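Local structure of glucanase (5GXX) at residues Asn216-Asp219 / Lys220-Tyr224; Thr260-Glu263 / Glu264-Lys267; Gln455-Asp458 / His459-Glu462; Ala581-Lys584 / Tyr585-Val588. The protein probably hydrolyses internal beta-1,4-glycosidic bonds of cellulose, as a family 9 endoglucanase of the Clostridium thermocellum cellulosome. The protein carries 1 engineered substitution. One frame throughout, in Å; residues are numbered along the deposited sequence.

The four contacts follow one another along the chain and fall into two pairs at opposite ends of the molecule. Contacts 1 and 2 belong to the helical family 9 module. Their centres are about 15 Å apart, and they touch directly through Glu-222 of helix 215-224, which meets Lys-262 and Tyr-265 at the start of helix 263-276. Contacts 3 and 4 lie in the beta-rich C-terminal part, with centres about 20 Å apart. Both reach one antiparallel sheet, in which strands 447-456 and 581-583 are neighbours. Centres of contacts 1 and 3 are about 84 Å apart, consistent with an elongated enzyme made of a catalytic and a cellulose-binding module.

Contact 1: residues Asn216-Asp219 / Lys220-Tyr224; sequences NYLD and KAESY
Lys-220 N donates to Asn-216 O at 2.9 Å, and Ala-221 N and Glu-222 N reach back in the same way to Tyr-217 O and Leu-218 O; these are the i to i+4 bonds of alpha-helix 215-224 in the helical barrel of the family 9 module. The next bond, Ser-223 N to Asp-219 O, is less straight (141°). The Ser-223 hydroxyl, its OG placed between the backbone N and the carbonyl carbon (chi1 88°), donates to Lys-220 O over 2.7 Å, on a lone pair in the carbonyl plane. Among the side chains, a water bridges two acids: it donates to Asp-219 OD1 at 2.7 Å and to Glu-222 OE1 at 2.6 Å. Two water protons thus lie between carboxylates that would otherwise probably repel each other. Arg-215 forms a salt bridge with Asp-219 OD1, while Glu-222 OE2 binds Lys-262 and Tyr-265. On another side of the helix, the bent chain of Lys-220 brushes past Asn-216 O before NZ pairs with Asp-176. Leu-218 packs towards helices 198-212 and 249-260, and its CD1 rests against Glu-222 CG at 3.9 Å.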
ATOM      1  N   ASN A 216     -16.665  46.170 -47.251  1.00 29.84           N
ATOM      2  CA  ASN A 216     -17.562  45.116 -46.789  1.00 29.69           C
ATOM      3  C   ASN A 216     -17.312  44.790 -45.325  1.00 28.01           C
ATOM      4  O   ASN A 216     -18.264  44.597 -44.568  1.00 28.21           O
ATOM      5  CB  ASN A 216     -17.443  43.850 -47.635  1.00 30.06           C
ATOM      6  CG  ASN A 216     -17.830  44.086 -49.076  1.00 34.57           C
ATOM      7  OD1 ASN A 216     -18.484  45.082 -49.396  1.00 37.53           O
ATOM      8  ND2 ASN A 216     -17.423  43.176 -49.957  1.00 38.13           N
ATOM      9  N   TYR A 217     -16.034  44.757 -44.952  1.00 25.68           N
ATOM     10  CA  TYR A 217     -15.634  44.510 -43.569  1.00 23.92           C
ATOM     11  C   TYR A 217     -16.021  45.675 -42.671  1.00 22.12           C
ATOM     12  O   TYR A 217     -16.480  45.417 -41.570  1.00 22.03           O
ATOM     13  CB  TYR A 217     -14.144  44.189 -43.418  1.00 23.40           C
ATOM     14  CG  TYR A 217     -13.691  42.915 -44.099  1.00 24.83           C
ATOM     15  CD1 TYR A 217     -14.148  41.666 -43.689  1.00 24.08           C
ATOM     16  CD2 TYR A 217     -12.759  42.971 -45.129  1.00 26.18           C
ATOM     17  CE1 TYR A 217     -13.716  40.493 -44.313  1.00 28.56           C
ATOM     18  CE2 TYR A 217     -12.316  41.814 -45.755  1.00 26.54           C
ATOM     19  CZ  TYR A 217     -12.797  40.583 -45.349  1.00 26.83           C
ATOM     20  OH  TYR A 217     -12.334  39.461 -45.992  1.00 28.70           O
ATOM     21  N   LEU A 218     -15.881  46.929 -43.103  1.00 23.59           N
ATOM     22  CA  LEU A 218     -16.384  48.045 -42.283  1.00 22.95           C
ATOM     23  C   LEU A 218     -17.902  47.987 -42.109  1.00 23.65           C
ATOM     24  O   LEU A 218     -18.428  48.218 -41.015  1.00 23.56           O
ATOM     25  CB  LEU A 218     -15.971  49.420 -42.824  1.00 23.62           C
ATOM     26  CG  LEU A 218     -16.337  50.661 -41.990  1.00 22.26           C
ATOM     27  CD1 LEU A 218     -16.060  50.521 -40.502  1.00 23.58           C
ATOM     28  CD2 LEU A 218     -15.646  51.899 -42.524  1.00 27.42           C
ATOM     29  N   ASP A 219     -18.617  47.657 -43.181  1.00 25.07           N
ATOM     30  CA  ASP A 219     -20.068  47.535 -43.090  1.00 25.80           C
ATOM     31  C   ASP A 219     -20.520  46.432 -42.151  1.00 24.63           C
ATOM     32  O   ASP A 219     -21.453  46.632 -41.370  1.00 25.60           O
ATOM     33  CB  ASP A 219     -20.667  47.316 -44.475  1.00 26.52           C
ATOM     34  CG  ASP A 219     -20.753  48.603 -45.255  1.00 31.87           C
ATOM     35  OD1 ASP A 219     -20.702  49.676 -44.618  1.00 32.34           O
ATOM     36  OD2 ASP A 219     -20.878  48.545 -46.492  1.00 34.17           O
ATOM     37  N   LYS A 220     -19.852  45.287 -42.235  1.00 24.42           N
ATOM     38  CA  LYS A 220     -20.053  44.189 -41.291  1.00 23.88           C
ATOM     39  C   LYS A 220     -19.822  44.659 -39.850  1.00 23.63           C
ATOM     40  O   LYS A 220     -20.663  44.465 -38.969  1.00 22.96           O
ATOM     41  CB  LYS A 220     -19.115  43.025 -41.635  1.00 25.22           C
ATOM     42  CG  LYS A 220     -19.547  42.196 -42.837  1.00 29.53           C
ATOM     43  CD  LYS A 220     -20.448  41.062 -42.374  1.00 33.41           C
ATOM     44  CE  LYS A 220     -20.884  40.139 -43.500  1.00 37.10           C
ATOM     45  NZ  LYS A 220     -21.827  39.163 -42.895  1.00 34.39           N
ATOM     46  N   ALA A 221     -18.667  45.272 -39.618  1.00 22.85           N
ATOM     47  CA  ALA A 221     -18.312  45.748 -38.278  1.00 21.65           C
ATOM     48  C   ALA A 221     -19.429  46.611 -37.696  1.00 21.50           C
ATOM     49  O   ALA A 221     -19.928  46.346 -36.594  1.00 21.06           O
ATOM     50  CB  ALA A 221     -16.996  46.522 -38.325  1.00 19.92           C
ATOM     51  N   GLU A 222     -19.841  47.614 -38.468  1.00 23.10           N
ATOM     52  CA  GLU A 222     -20.867  48.552 -38.014  1.00 24.02           C
ATOM     53  C   GLU A 222     -22.223  47.887 -37.786  1.00 24.28           C
ATOM     54  O   GLU A 222     -22.965  48.295 -36.893  1.00 26.05           O
ATOM     55  CB  GLU A 222     -20.930  49.785 -38.920  1.00 25.40           C
ATOM     56  CG  GLU A 222     -19.600  50.527 -38.946  1.00 24.47           C
ATOM     57  CD  GLU A 222     -19.691  51.964 -39.409  1.00 27.83           C
ATOM     58  OE1 GLU A 222     -19.722  52.190 -40.644  1.00 26.41           O
ATOM     59  OE2 GLU A 222     -19.704  52.867 -38.538  1.00 23.66           O
ATOM     60  N   SER A 223     -22.492  46.809 -38.518  1.00 25.08           N
ATOM     61  CA  SER A 223     -23.709  46.018 -38.357  1.00 24.79           C
ATOM     62  C   SER A 223     -23.771  45.226 -37.048  1.00 24.72           C
ATOM     63  O   SER A 223     -24.847  44.818 -36.606  1.00 24.66           O
ATOM     64  CB  SER A 223     -23.881  45.073 -39.552  1.00 25.38           C
ATOM     65  OG  SER A 223     -23.230  43.827 -39.361  1.00 26.51           O
ATOM     66  N   TYR A 224     -22.620  44.986 -36.427  1.00 23.11           N
ATOM     67  CA  TYR A 224     -22.588  44.192 -35.202  1.00 22.08           C
ATOM     68  C   TYR A 224     -22.846  45.017 -33.948  1.00 22.39           C
ATOM     69  O   TYR A 224     -23.223  44.448 -32.921  1.00 23.34           O
ATOM     70  CB  TYR A 224     -21.251  43.464 -35.034  1.00 22.48           C
ATOM     71  CG  TYR A 224     -20.898  42.500 -36.144  1.00 23.02           C
ATOM     72  CD1 TYR A 224     -21.754  41.462 -36.504  1.00 26.08           C
ATOM     73  CD2 TYR A 224     -19.682  42.608 -36.809  1.00 24.05           C
ATOM     74  CE1 TYR A 224     -21.418  40.578 -37.524  1.00 24.57           C
ATOM     75  CE2 TYR A 224     -19.337  41.723 -37.825  1.00 23.17           C
ATOM     76  CZ  TYR A 224     -20.211  40.717 -38.181  1.00 23.82           C
ATOM     77  OH  TYR A 224     -19.847  39.837 -39.189  1.00 25.23           O
TER
HETATM   78  O   HOH W   1     -21.217  50.786 -42.162  1.00 34.91           O

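Contact 2: residues Thr260-Glu263 / Glu264-Lys267; sequences TGKE and EYHK
Lys-267 N binds Glu-263 O in a short, nearly straight backbone bond of 2.8 Å. One residue earlier the carbonyl grip is poorer: Lys-262 O receives two weak bonds, from Tyr-265 N at 3.3 Å and from His-266 N at 3.5 Å. A further bond comes from a side chain, as Thr-260 OG1 accepts from Lys-262 N at 3.0 Å (160°). This is an ST turn, and it spans Gly-261, whose positive phi takes the chain out of helix 249-260; Lys-262 then occupies the N-cap position of helix 263-276. The segment is therefore a tight helix-to-helix turn in the helical family 9 module. Thr-260 OG1 is also bonded to Leu-256 O.

Charges meet more loosely. The chains of Lys-262 and Glu-264 run side by side, but NZ and OE1 stay 4.1 Å apart, and a water accepts from Lys-262 NZ while donating to Glu-264 OE1. The firm ionic partner of Lys-262 is Glu-222, to which Tyr-265 OH also bonds.

The Tyr-265 ring collects the packing contacts. Thr-260 OG1 approaches its edge near CD2 at 3.3 Å, and Lys-262 CB lies 3.7 Å from that same CD2. Glu-264, with chi1 at 74°, carries its CG over the centre of one ring face. Gly-261 O meets the His-266 ring at its edge, in plane, while ND1 on that ring bonds to Tyr-315.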
ATOM      1  N   THR A 260     -13.418  55.773 -38.603  1.00 28.32           N
ATOM      2  CA  THR A 260     -14.552  56.477 -39.203  1.00 28.43           C
ATOM      3  C   THR A 260     -14.647  57.924 -38.727  1.00 27.94           C
ATOM      4  O   THR A 260     -15.280  58.756 -39.383  1.00 29.07           O
ATOM      5  CB  THR A 260     -15.906  55.800 -38.899  1.00 28.51           C
ATOM      6  OG1 THR A 260     -16.219  55.961 -37.508  1.00 26.44           O
ATOM      7  CG2 THR A 260     -15.882  54.314 -39.273  1.00 29.82           C
ATOM      8  N   GLY A 261     -14.025  58.187 -37.575  1.00 27.17           N
ATOM      9  CA  GLY A 261     -14.138  59.467 -36.883  1.00 26.60           C
ATOM     10  C   GLY A 261     -15.533  59.742 -36.354  1.00 26.77           C
ATOM     11  O   GLY A 261     -15.799  60.830 -35.841  1.00 27.68           O
ATOM     12  N   LYS A 262     -16.427  58.763 -36.477  1.00 26.10           N
ATOM     13  CA  LYS A 262     -17.810  58.914 -36.039  1.00 26.37           C
ATOM     14  C   LYS A 262     -17.914  59.158 -34.535  1.00 26.28           C
ATOM     15  O   LYS A 262     -17.159  58.586 -33.736  1.00 26.02           O
ATOM     16  CB  LYS A 262     -18.671  57.714 -36.444  1.00 26.94           C
ATOM     17  CG  LYS A 262     -19.048  57.680 -37.921  1.00 28.78           C
ATOM     18  CD  LYS A 262     -19.493  56.298 -38.359  1.00 31.55           C
ATOM     19  CE  LYS A 262     -20.982  56.094 -38.142  1.00 33.70           C
ATOM     20  NZ  LYS A 262     -21.460  54.944 -38.970  1.00 34.24           N
ATOM     21  N   GLU A 263     -18.853  60.025 -34.171  1.00 26.59           N
ATOM     22  CA  GLU A 263     -19.010  60.487 -32.797  1.00 27.30           C
ATOM     23  C   GLU A 263     -19.514  59.387 -31.863  1.00 26.56           C
ATOM     24  O   GLU A 263     -19.147  59.362 -30.686  1.00 25.19           O
ATOM     25  CB  GLU A 263     -19.912  61.730 -32.767  1.00 28.32           C
ATOM     26  CG  GLU A 263     -20.362  62.188 -31.389  1.00 31.35           C
ATOM     27  CD  GLU A 263     -19.243  62.754 -30.532  1.00 38.01           C
ATOM     28  OE1 GLU A 263     -18.098  62.920 -31.023  1.00 37.34           O
ATOM     29  OE2 GLU A 263     -19.533  63.025 -29.342  1.00 40.28           O
ATOM     30  N   GLU A 264     -20.332  58.469 -32.380  1.00 26.23           N
ATOM     31  CA  GLU A 264     -20.800  57.342 -31.568  1.00 25.48           C
ATOM     32  C   GLU A 264     -19.651  56.533 -30.953  1.00 24.08           C
ATOM     33  O   GLU A 264     -19.761  56.061 -29.820  1.00 21.68           O
ATOM     34  CB  GLU A 264     -21.759  56.442 -32.353  1.00 26.78           C
ATOM     35  CG  GLU A 264     -21.083  55.575 -33.400  1.00 28.52           C
ATOM     36  CD  GLU A 264     -22.080  54.816 -34.251  1.00 32.11           C
ATOM     37  OE1 GLU A 264     -22.742  55.456 -35.093  1.00 34.24           O
ATOM     38  OE2 GLU A 264     -22.183  53.583 -34.098  1.00 33.13           O
ATOM     39  N   TYR A 265     -18.554  56.391 -31.692  1.00 21.86           N
ATOM     40  CA  TYR A 265     -17.412  55.598 -31.237  1.00 21.62           C
ATOM     41  C   TYR A 265     -16.585  56.403 -30.238  1.00 20.72           C
ATOM     42  O   TYR A 265     -16.008  55.841 -29.302  1.00 20.18           O
ATOM     43  CB  TYR A 265     -16.552  55.114 -32.404  1.00 21.10           C
ATOM     44  CG  TYR A 265     -17.349  54.287 -33.387  1.00 25.08           C
ATOM     45  CD1 TYR A 265     -17.983  53.122 -32.970  1.00 25.05           C
ATOM     46  CD2 TYR A 265     -17.489  54.675 -34.717  1.00 24.20           C
ATOM     47  CE1 TYR A 265     -18.730  52.355 -33.836  1.00 25.46           C
ATOM     48  CE2 TYR A 265     -18.252  53.911 -35.603  1.00 23.67           C
ATOM     49  CZ  TYR A 265     -18.865  52.759 -35.149  1.00 26.39           C
ATOM     50  OH  TYR A 265     -19.627  51.975 -35.985  1.00 27.22           O
ATOM     51  N   HIS A 266     -16.521  57.714 -30.453  1.00 19.33           N
ATOM     52  CA  HIS A 266     -15.815  58.606 -29.540  1.00 19.01           C
ATOM     53  C   HIS A 266     -16.542  58.739 -28.211  1.00 19.43           C
ATOM     54  O   HIS A 266     -15.919  58.681 -27.141  1.00 18.86           O
ATOM     55  CB  HIS A 266     -15.560  59.977 -30.181  1.00 18.61           C
ATOM     56  CG  HIS A 266     -14.428  59.969 -31.153  1.00 18.76           C
ATOM     57  ND1 HIS A 266     -13.109  59.894 -30.760  1.00 16.82           N
ATOM     58  CD2 HIS A 266     -14.415  60.006 -32.508  1.00 18.51           C
ATOM     59  CE1 HIS A 266     -12.329  59.889 -31.826  1.00 20.32           C
ATOM     60  NE2 HIS A 266     -13.099  59.948 -32.900  1.00 19.87           N
ATOM     61  N   LYS A 267     -17.863  58.865 -28.277  1.00 18.07           N
ATOM     62  CA  LYS A 267     -18.692  58.890 -27.083  1.00 18.20           C
ATOM     63  C   LYS A 267     -18.485  57.630 -26.252  1.00 16.13           C
ATOM     64  O   LYS A 267     -18.322  57.732 -25.023  1.00 14.94           O
ATOM     65  CB  LYS A 267     -20.174  59.054 -27.427  1.00 18.77           C
ATOM     66  CG  LYS A 267     -21.119  58.979 -26.241  1.00 21.48           C
ATOM     67  CD  LYS A 267     -22.555  59.297 -26.645  1.00 26.85           C
ATOM     68  CE  LYS A 267     -23.464  59.287 -25.424  1.00 29.60           C
ATOM     69  NZ  LYS A 267     -24.772  59.930 -25.726  1.00 34.14           N
TER
HETATM   70  O   HOH W   2     -23.616  54.466 -37.244  1.00 40.55           O

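Contact 3: residues Gln455-Asp458 / His459-Glu462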
ATOM      1  N   GLN A 455      21.877  -3.105   5.316  1.00 24.87           N
ATOM      2  CA  GLN A 455      22.313  -4.057   6.330  1.00 26.73           C
ATOM      3  C   GLN A 455      23.788  -4.333   6.095  1.00 26.90           C
ATOM      4  O   GLN A 455      24.219  -4.536   4.959  1.00 25.18           O
ATOM      5  CB  GLN A 455      21.541  -5.373   6.226  1.00 27.41           C
ATOM      6  CG  GLN A 455      21.687  -6.260   7.457  1.00 31.18           C
ATOM      7  CD  GLN A 455      20.929  -7.574   7.343  1.00 34.66           C
ATOM      8  OE1 GLN A 455      20.018  -7.716   6.521  1.00 34.69           O
ATOM      9  NE2 GLN A 455      21.300  -8.543   8.176  1.00 35.65           N
ATOM     10  N   ALA A 456      24.555  -4.351   7.179  1.00 27.67           N
ATOM     11  CA  ALA A 456      25.964  -4.718   7.125  1.00 27.91           C
ATOM     12  C   ALA A 456      26.110  -6.020   7.903  1.00 28.21           C
ATOM     13  O   ALA A 456      25.402  -6.248   8.880  1.00 28.90           O
ATOM     14  CB  ALA A 456      26.821  -3.624   7.739  1.00 28.96           C
ATOM     15  N   SER A 457      27.020  -6.876   7.457  1.00 28.91           N
ATOM     16  CA  SER A 457      27.227  -8.160   8.107  1.00 28.77           C
ATOM     17  C   SER A 457      28.697  -8.535   7.986  1.00 29.06           C
ATOM     18  O   SER A 457      29.402  -7.981   7.148  1.00 29.07           O
ATOM     19  CB  SER A 457      26.327  -9.189   7.435  1.00 28.78           C
ATOM     20  OG  SER A 457      26.843 -10.499   7.541  1.00 27.40           O
ATOM     21  N   ASP A 458      29.185  -9.469   8.801  1.00 29.17           N
ATOM     22  CA  ASP A 458      30.583  -9.853   8.624  1.00 29.64           C
ATOM     23  C   ASP A 458      30.844 -10.597   7.313  1.00 27.07           C
ATOM     24  O   ASP A 458      31.993 -10.825   6.949  1.00 27.50           O
ATOM     25  CB  ASP A 458      31.210 -10.541   9.848  1.00 31.51           C
ATOM     26  CG  ASP A 458      30.365 -11.663  10.405  1.00 37.57           C
ATOM     27  OD1 ASP A 458      29.538 -12.230   9.657  1.00 42.22           O
ATOM     28  OD2 ASP A 458      30.552 -11.982  11.603  1.00 40.53           O
ATOM     29  N   HIS A 459      29.792 -10.934   6.572  1.00 24.69           N
ATOM     30  CA  HIS A 459      30.019 -11.527   5.259  1.00 23.31           C
ATOM     31  C   HIS A 459      29.297 -10.889   4.073  1.00 21.70           C
ATOM     32  O   HIS A 459      29.418 -11.400   2.971  1.00 22.62           O
ATOM     33  CB  HIS A 459      29.788 -13.040   5.279  1.00 22.56           C
ATOM     34  CG  HIS A 459      28.352 -13.425   5.444  1.00 24.04           C
ATOM     35  ND1 HIS A 459      27.582 -13.870   4.392  1.00 23.82           N
ATOM     36  CD2 HIS A 459      27.551 -13.452   6.535  1.00 24.26           C
ATOM     37  CE1 HIS A 459      26.368 -14.158   4.827  1.00 22.86           C
ATOM     38  NE2 HIS A 459      26.321 -13.908   6.123  1.00 27.02           N
ATOM     39  N   PHE A 460      28.569  -9.793   4.277  1.00 21.96           N
ATOM     40  CA  PHE A 460      27.953  -9.076   3.150  1.00 20.55           C
ATOM     41  C   PHE A 460      27.730  -7.583   3.389  1.00 21.18           C
ATOM     42  O   PHE A 460      27.697  -7.111   4.533  1.00 20.94           O
ATOM     43  CB  PHE A 460      26.635  -9.744   2.733  1.00 20.26           C
ATOM     44  CG  PHE A 460      25.519  -9.621   3.732  1.00 21.09           C
ATOM     45  CD1 PHE A 460      24.848  -8.411   3.903  1.00 21.07           C
ATOM     46  CD2 PHE A 460      25.092 -10.736   4.449  1.00 22.12           C
ATOM     47  CE1 PHE A 460      23.819  -8.301   4.813  1.00 20.98           C
ATOM     48  CE2 PHE A 460      24.040 -10.635   5.354  1.00 22.69           C
ATOM     49  CZ  PHE A 460      23.401  -9.418   5.530  1.00 22.79           C
ATOM     50  N   THR A 461      27.576  -6.856   2.281  1.00 21.09           N
ATOM     51  CA  THR A 461      27.059  -5.487   2.284  1.00 21.10           C
ATOM     52  C   THR A 461      25.718  -5.491   1.560  1.00 19.48           C
ATOM     53  O   THR A 461      25.626  -6.057   0.481  1.00 19.51           O
ATOM     54  CB  THR A 461      28.018  -4.553   1.520  1.00 21.03           C
ATOM     55  OG1 THR A 461      29.231  -4.408   2.265  1.00 23.89           O
ATOM     56  CG2 THR A 461      27.415  -3.160   1.342  1.00 21.54           C
ATOM     57  N   GLU A 462      24.695  -4.855   2.128  1.00 19.32           N
ATOM     58  CA  GLU A 462      23.431  -4.719   1.424  1.00 19.13           C
ATOM     59  C   GLU A 462      23.117  -3.234   1.306  1.00 18.77           C
ATOM     60  O   GLU A 462      23.096  -2.513   2.309  1.00 19.21           O
ATOM     61  CB  GLU A 462      22.309  -5.449   2.160  1.00 20.01           C
ATOM     62  CG  GLU A 462      21.006  -5.457   1.398  1.00 19.24           C
ATOM     63  CD  GLU A 462      19.960  -6.291   2.102  1.00 22.22           C
ATOM     64  OE1 GLU A 462      19.928  -7.525   1.889  1.00 24.32           O
ATOM     65  OE2 GLU A 462      19.184  -5.698   2.878  1.00 25.51           O
TER
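Phe-460 holds its CG between the backbone N and the carbonyl carbon (chi1 69°), which swings the ring back over the opposing strand; Ser-457, with OG anti to its own N, presents CB to that ring. The resulting CH-pi contact is close and central, Ser-457 CB standing 3.4 Å from the Phe-460 ring centroid and 11° off its normal. The same Ser-457 torsion carries OG to the turn, where it accepts from His-459 N at 3.1 Å in an almost straight bond of 177°, an ST turn. Asp-458 and His-459 form the two-residue type I turn of a beta hairpin, closed by a weak bond of 3.5 Å from Phe-460 N to Ser-457 O. Ser-457 N returns a firmer one to Phe-460 O at 3.0 Å. Farther along, Gln-455 and Glu-462 make a hydrogen-bonded antiparallel pair. The Gln-455 amide stands nearly upright to the Phe-460 ring, its NE2 meeting the edge at CZ, 3.5 Å away. Phe-460 CD2 in turn lies over one face of the His-459 imidazole, towards the rim. Strand 460-469 continues the sheet onto strand 549-557, whose Arg-555 makes a cation-pi contact with Phe-460 and a salt bridge with Glu-462 OE1, while Glu-462 OE2 bonds to Asn-454 and His-459 ND1 to Ala-558 O just beyond strand 549-557.

Contact 4: residues Ala581-Lys584 / Tyr585-Val588; sequences AKTK and YMPV
Thr-583 OG1 accepts from Tyr-585 N at 3.0 Å (153°), the hydroxyl of one residue binding the amide two further on in an ST turn. This is the compact side of the contact. With OG1 turned to the backbone, the other branch of Thr-583 faces inward, and its CG2 packs on Met-586 CG at 4.1 Å. Met-586 continues into the interior, where Val-449, Ala-451, Tyr-483 and Tyr-485 surround it. Even here a water is built in, donating to Thr-583 O at 2.7 Å and to Met-586 O at 2.9 Å and so closing the bend between the two carbonyls.

The outer side is looser and, at Lys-584, exposed to solvent. Lys-584, its CG held between the backbone N and the carbonyl carbon (chi1 72°), lays an extended chain along the Tyr-585 ring, pointing the same way as the phenol. Lys-584 CG stands 3.8 Å from the Tyr-585 ring centroid, only 4° off the normal, as a CH-pi contact over the face. Farther out Lys-584 CE reaches Tyr-585 OH at 3.4 Å. A water accepts from Lys-584 NZ and touches Tyr-585 OH only weakly, and NZ also forms a salt bridge with Glu-598. Phe-571 meets the tyrosine ring edge-to-face.

The bend joins two antiparallel sheets: strand 581-583 pairs with strand 447-456 in one, and after Pro-587 the chain enters strand 588-590, which lies between strands 481-488 and 593-596 in the other.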
ATOM      1  N   ALA A 581      21.091   9.050   1.365  1.00 21.88           N
ATOM      2  CA  ALA A 581      21.748  10.311   1.046  1.00 22.02           C
ATOM      3  C   ALA A 581      22.320  10.244  -0.358  1.00 21.49           C
ATOM      4  O   ALA A 581      22.807   9.197  -0.783  1.00 21.81           O
ATOM      5  CB  ALA A 581      22.854  10.598   2.034  1.00 21.76           C
ATOM      6  N   LYS A 582      22.284  11.372  -1.065  1.00 21.24           N
ATOM      7  CA  LYS A 582      22.967  11.479  -2.347  1.00 20.59           C
ATOM      8  C   LYS A 582      24.431  11.074  -2.191  1.00 20.80           C
ATOM      9  O   LYS A 582      25.091  11.446  -1.214  1.00 22.19           O
ATOM     10  CB  LYS A 582      22.889  12.916  -2.876  1.00 21.13           C
ATOM     11  CG  LYS A 582      23.462  13.090  -4.274  1.00 21.56           C
ATOM     12  CD  LYS A 582      23.114  14.468  -4.855  1.00 24.04           C
ATOM     13  CE  LYS A 582      23.626  15.576  -3.954  1.00 28.47           C
ATOM     14  NZ  LYS A 582      23.107  16.905  -4.394  1.00 27.61           N
ATOM     15  N   THR A 583      24.929  10.292  -3.141  1.00 20.17           N
ATOM     16  CA  THR A 583      26.335   9.922  -3.138  1.00 20.71           C
ATOM     17  C   THR A 583      26.982  10.115  -4.497  1.00 21.43           C
ATOM     18  O   THR A 583      26.480   9.653  -5.530  1.00 21.45           O
ATOM     19  CB  THR A 583      26.607   8.473  -2.660  1.00 19.90           C
ATOM     20  OG1 THR A 583      27.981   8.157  -2.914  1.00 21.89           O
ATOM     21  CG2 THR A 583      25.705   7.449  -3.385  1.00 21.03           C
ATOM     22  N   LYS A 584      28.147  10.750  -4.480  1.00 21.20           N
ATOM     23  CA  LYS A 584      28.862  10.939  -5.729  1.00 21.32           C
ATOM     24  C   LYS A 584      29.693   9.721  -6.103  1.00 20.75           C
ATOM     25  O   LYS A 584      30.202   9.645  -7.218  1.00 21.02           O
ATOM     26  CB  LYS A 584      29.727  12.199  -5.651  1.00 22.48           C
ATOM     27  CG  LYS A 584      30.938  12.048  -4.743  1.00 23.02           C
ATOM     28  CD  LYS A 584      31.507  13.422  -4.437  1.00 29.05           C
ATOM     29  CE  LYS A 584      32.980  13.327  -4.116  1.00 33.22           C
ATOM     30  NZ  LYS A 584      33.601  14.657  -4.358  1.00 37.66           N
ATOM     31  N   TYR A 585      29.780   8.748  -5.191  1.00 20.80           N
ATOM     32  CA  TYR A 585      30.609   7.561  -5.406  1.00 21.45           C
ATOM     33  C   TYR A 585      29.927   6.351  -6.060  1.00 20.64           C
ATOM     34  O   TYR A 585      30.550   5.295  -6.229  1.00 21.15           O
ATOM     35  CB  TYR A 585      31.302   7.169  -4.101  1.00 21.52           C
ATOM     36  CG  TYR A 585      32.039   8.305  -3.436  1.00 25.71           C
ATOM     37  CD1 TYR A 585      33.245   8.772  -3.955  1.00 27.63           C
ATOM     38  CD2 TYR A 585      31.545   8.896  -2.277  1.00 25.66           C
ATOM     39  CE1 TYR A 585      33.940   9.808  -3.343  1.00 30.42           C
ATOM     40  CE2 TYR A 585      32.235   9.927  -1.656  1.00 29.27           C
ATOM     41  CZ  TYR A 585      33.424  10.377  -2.196  1.00 29.48           C
ATOM     42  OH  TYR A 585      34.105  11.402  -1.574  1.00 32.72           O
ATOM     43  N   MET A 586      28.652   6.509  -6.406  1.00 20.88           N
ATOM     44  CA  MET A 586      27.935   5.562  -7.261  1.00 20.28           C
ATOM     45  C   MET A 586      27.534   6.316  -8.533  1.00 19.63           C
ATOM     46  O   MET A 586      26.394   6.754  -8.694  1.00 19.53           O
ATOM     47  CB  MET A 586      26.735   4.937  -6.540  1.00 20.18           C
ATOM     48  CG  MET A 586      27.119   4.129  -5.287  1.00 20.33           C
ATOM     49  SD  MET A 586      25.740   3.465  -4.312  1.00 19.58           S
ATOM     50  CE  MET A 586      24.876   2.521  -5.569  1.00 17.85           C
ATOM     51  N   PRO A 587      28.508   6.483  -9.442  1.00 18.90           N
ATOM     52  CA  PRO A 587      28.282   7.365 -10.589  1.00 19.90           C
ATOM     53  C   PRO A 587      27.178   6.874 -11.518  1.00 20.05           C
ATOM     54  O   PRO A 587      26.965   5.670 -11.674  1.00 20.71           O
ATOM     55  CB  PRO A 587      29.644   7.378 -11.291  1.00 19.49           C
ATOM     56  CG  PRO A 587      30.264   6.060 -10.919  1.00 19.54           C
ATOM     57  CD  PRO A 587      29.843   5.860  -9.491  1.00 18.90           C
ATOM     58  N   VAL A 588      26.481   7.837 -12.116  1.00 19.46           N
ATOM     59  CA  VAL A 588      25.387   7.582 -13.041  1.00 17.87           C
ATOM     60  C   VAL A 588      25.874   7.839 -14.458  1.00 18.88           C
ATOM     61  O   VAL A 588      26.636   8.792 -14.689  1.00 17.86           O
ATOM     62  CB  VAL A 588      24.211   8.516 -12.720  1.00 16.91           C
ATOM     63  CG1 VAL A 588      23.069   8.308 -13.714  1.00 15.01           C
ATOM     64  CG2 VAL A 588      23.733   8.322 -11.267  1.00 15.47           C
TER
HETATM   65  O   HOH W   3      25.120   9.177  -7.862  1.00 17.10           O
HETATM   66  O   HOH W   4      35.356  14.432  -2.024  1.00 45.68           O